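Local coordinates for gamma-hexachlorocyclohexane dehydrochlorinase (Sphingomonas paucimobilis, PDB 3A76), which catalyses two successive dehydrochlorinations of the pollutant lindane (gamma-hexachlorocyclohexane) as a homotrimeric lyase, at residues L117-V121 with E122-S126. Residues are numbered along the deposited sequence; the frame is centred on the assembly and turned at random.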
ATOM      1  N   LEU B 117       9.220   3.812  -7.521  1.00 22.22           N
ATOM      2  CA  LEU B 117      10.033   3.229  -8.599  1.00 21.85           C
ATOM      3  C   LEU B 117       9.920   4.105  -9.839  1.00 21.19           C
ATOM      4  O   LEU B 117       8.822   4.496 -10.221  1.00 20.90           O
ATOM      5  CB  LEU B 117       9.529   1.829  -8.937  1.00 21.63           C
ATOM      6  CG  LEU B 117       9.383   0.839  -7.798  1.00 21.81           C
ATOM      7  CD1 LEU B 117       8.717  -0.449  -8.295  1.00 23.40           C
ATOM      8  CD2 LEU B 117      10.743   0.571  -7.192  1.00 21.16           C
ATOM      9  N   GLY B 118      11.051   4.412 -10.472  1.00 20.94           N
ATOM     10  CA  GLY B 118      11.033   5.247 -11.664  1.00 20.25           C
ATOM     11  C   GLY B 118      12.247   5.134 -12.553  1.00 20.22           C
ATOM     12  O   GLY B 118      13.218   4.482 -12.206  1.00 19.56           O
ATOM     13  N   ASN B 119      12.171   5.755 -13.724  1.00 20.78           N
ATOM     14  CA  ASN B 119      13.343   5.889 -14.583  1.00 22.05           C
ATOM     15  C   ASN B 119      13.737   7.349 -14.689  1.00 22.26           C
ATOM     16  O   ASN B 119      12.952   8.171 -15.154  1.00 22.78           O
ATOM     17  CB  ASN B 119      13.098   5.320 -15.991  1.00 21.68           C
ATOM     18  CG  ASN B 119      13.255   3.819 -16.054  1.00 21.82           C
ATOM     19  OD1 ASN B 119      14.258   3.272 -15.616  1.00 23.28           O
ATOM     20  ND2 ASN B 119      12.265   3.145 -16.630  1.00 19.78           N
ATOM     21  N   LEU B 120      14.953   7.664 -14.262  1.00 23.03           N
ATOM     22  CA  LEU B 120      15.489   9.023 -14.394  1.00 23.49           C
ATOM     23  C   LEU B 120      15.856   9.321 -15.833  1.00 23.74           C
ATOM     24  O   LEU B 120      16.520   8.526 -16.471  1.00 24.07           O
ATOM     25  CB  LEU B 120      16.728   9.194 -13.517  1.00 23.12           C
ATOM     26  CG  LEU B 120      16.533   9.121 -12.005  1.00 22.51           C
ATOM     27  CD1 LEU B 120      17.899   9.051 -11.331  1.00 20.50           C
ATOM     28  CD2 LEU B 120      15.692  10.287 -11.484  1.00 19.79           C
ATOM     29  N   VAL B 121      15.422  10.464 -16.347  1.00 24.62           N
ATOM     30  CA  VAL B 121      15.826  10.901 -17.683  1.00 25.50           C
ATOM     31  C   VAL B 121      17.354  10.980 -17.781  1.00 26.24           C
ATOM     32  O   VAL B 121      17.945  10.516 -18.760  1.00 26.50           O
ATOM     33  CB  VAL B 121      15.188  12.257 -18.068  1.00 25.40           C
ATOM     34  CG1 VAL B 121      15.797  12.791 -19.375  1.00 25.58           C
ATOM     35  CG2 VAL B 121      13.689  12.112 -18.210  1.00 25.59           C
ATOM     36  N   GLU B 122      17.978  11.558 -16.755  1.00 27.21           N
ATOM     37  CA  GLU B 122      19.430  11.637 -16.653  1.00 28.16           C
ATOM     38  C   GLU B 122      20.008  10.230 -16.498  1.00 27.97           C
ATOM     39  O   GLU B 122      19.975   9.644 -15.416  1.00 28.11           O
ATOM     40  CB  GLU B 122      19.846  12.548 -15.477  1.00 28.54           C
ATOM     41  CG  GLU B 122      21.302  13.053 -15.506  1.00 30.63           C
ATOM     42  CD  GLU B 122      21.515  14.223 -16.478  1.00 34.82           C
ATOM     43  OE1 GLU B 122      21.470  14.015 -17.716  1.00 34.86           O
ATOM     44  OE2 GLU B 122      21.742  15.361 -15.998  1.00 36.90           O
ATOM     45  N   GLY B 123      20.525   9.699 -17.599  1.00 28.32           N
ATOM     46  CA  GLY B 123      21.167   8.389 -17.609  1.00 28.15           C
ATOM     47  C   GLY B 123      20.197   7.249 -17.852  1.00 28.09           C
ATOM     48  O   GLY B 123      20.594   6.080 -17.802  1.00 28.25           O
ATOM     49  N   ASN B 124      18.933   7.584 -18.131  1.00 27.62           N
ATOM     50  CA  ASN B 124      17.877   6.577 -18.287  1.00 27.50           C
ATOM     51  C   ASN B 124      18.078   5.485 -17.236  1.00 26.69           C
ATOM     52  O   ASN B 124      18.200   4.301 -17.540  1.00 26.57           O
ATOM     53  CB  ASN B 124      17.863   6.019 -19.720  1.00 27.92           C
ATOM     54  CG  ASN B 124      16.553   5.324 -20.075  1.00 28.98           C
ATOM     55  OD1 ASN B 124      15.489   5.610 -19.507  1.00 30.27           O
ATOM     56  ND2 ASN B 124      16.627   4.407 -21.039  1.00 29.87           N
ATOM     57  N   GLN B 125      18.149   5.934 -15.991  1.00 26.19           N
ATOM     58  CA  GLN B 125      18.515   5.108 -14.855  1.00 25.90           C
ATOM     59  C   GLN B 125      17.287   4.827 -13.993  1.00 25.21           C
ATOM     60  O   GLN B 125      16.535   5.744 -13.653  1.00 24.98           O
ATOM     61  CB  GLN B 125      19.609   5.809 -14.033  1.00 26.16           C
ATOM     62  CG  GLN B 125      20.004   5.105 -12.750  1.00 27.60           C
ATOM     63  CD  GLN B 125      20.749   3.810 -12.998  1.00 30.40           C
ATOM     64  OE1 GLN B 125      21.952   3.816 -13.281  1.00 32.31           O
ATOM     65  NE2 GLN B 125      20.044   2.687 -12.879  1.00 30.10           N
ATOM     66  N   SER B 126      17.102   3.547 -13.670  1.00 24.47           N
ATOM     67  CA  SER B 126      16.022   3.079 -12.828  1.00 24.03           C
ATOM     68  C   SER B 126      16.358   3.277 -11.364  1.00 23.87           C
ATOM     69  O   SER B 126      17.443   2.911 -10.924  1.00 23.83           O
ATOM     70  CB  SER B 126      15.761   1.601 -13.094  1.00 23.91           C
ATOM     71  OG  SER B 126      15.160   1.441 -14.354  1.00 23.74           O
TER
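The carboxamide of Asn119 presents OD1 to the hydroxyl of Ser126 at one edge, while ND2 at another turns to the carbonyl of Phe164. Asn119 and Ser126 form an antiparallel non-hydrogen-bonded pair (CA to CA 4.3 Å) in the beta hairpin of strands 107-120 and 125-140. With CG beside the backbone N of Asn119 (chi1 -81°), the amide reaches across to Ser126. Ser126 OG donates to Asn119 OD1; the refined length of 2.4 Å is shorter than expected, so its exact value is doubtful. The same OG is hydrogen-bonded to Phe164 N, so the amide and hydroxyl together grip both backbone polar atoms of Phe164. Within the homotrimer, Asn119 also packs on Tyr155 of a second subunit.

On the other face lie Leu120 and Gln125. Leu120 CB rests 3.5 Å from Gln125 O. The Leu120 side chain also packs on Phe88 and Ile127. The Gln125 side chain folds over its own backbone, NE2 giving a bond to the next carbonyl, Ser126 O (3.3 Å, 147° at the hydrogen).

The chain reverses through a type II turn from Val121 to Asn124. Asn124 and Gln125 both face Leu120, a G1 beta bulge. Two backbone bonds join Leu120 to Gln125: Leu120 N to Gln125 O, 2.6 Å, and Gln125 N to Leu120 O, 3.1 Å. Asn124 N closes the turn on Val121 O at 3.2 Å, nearly straight at the hydrogen (169°).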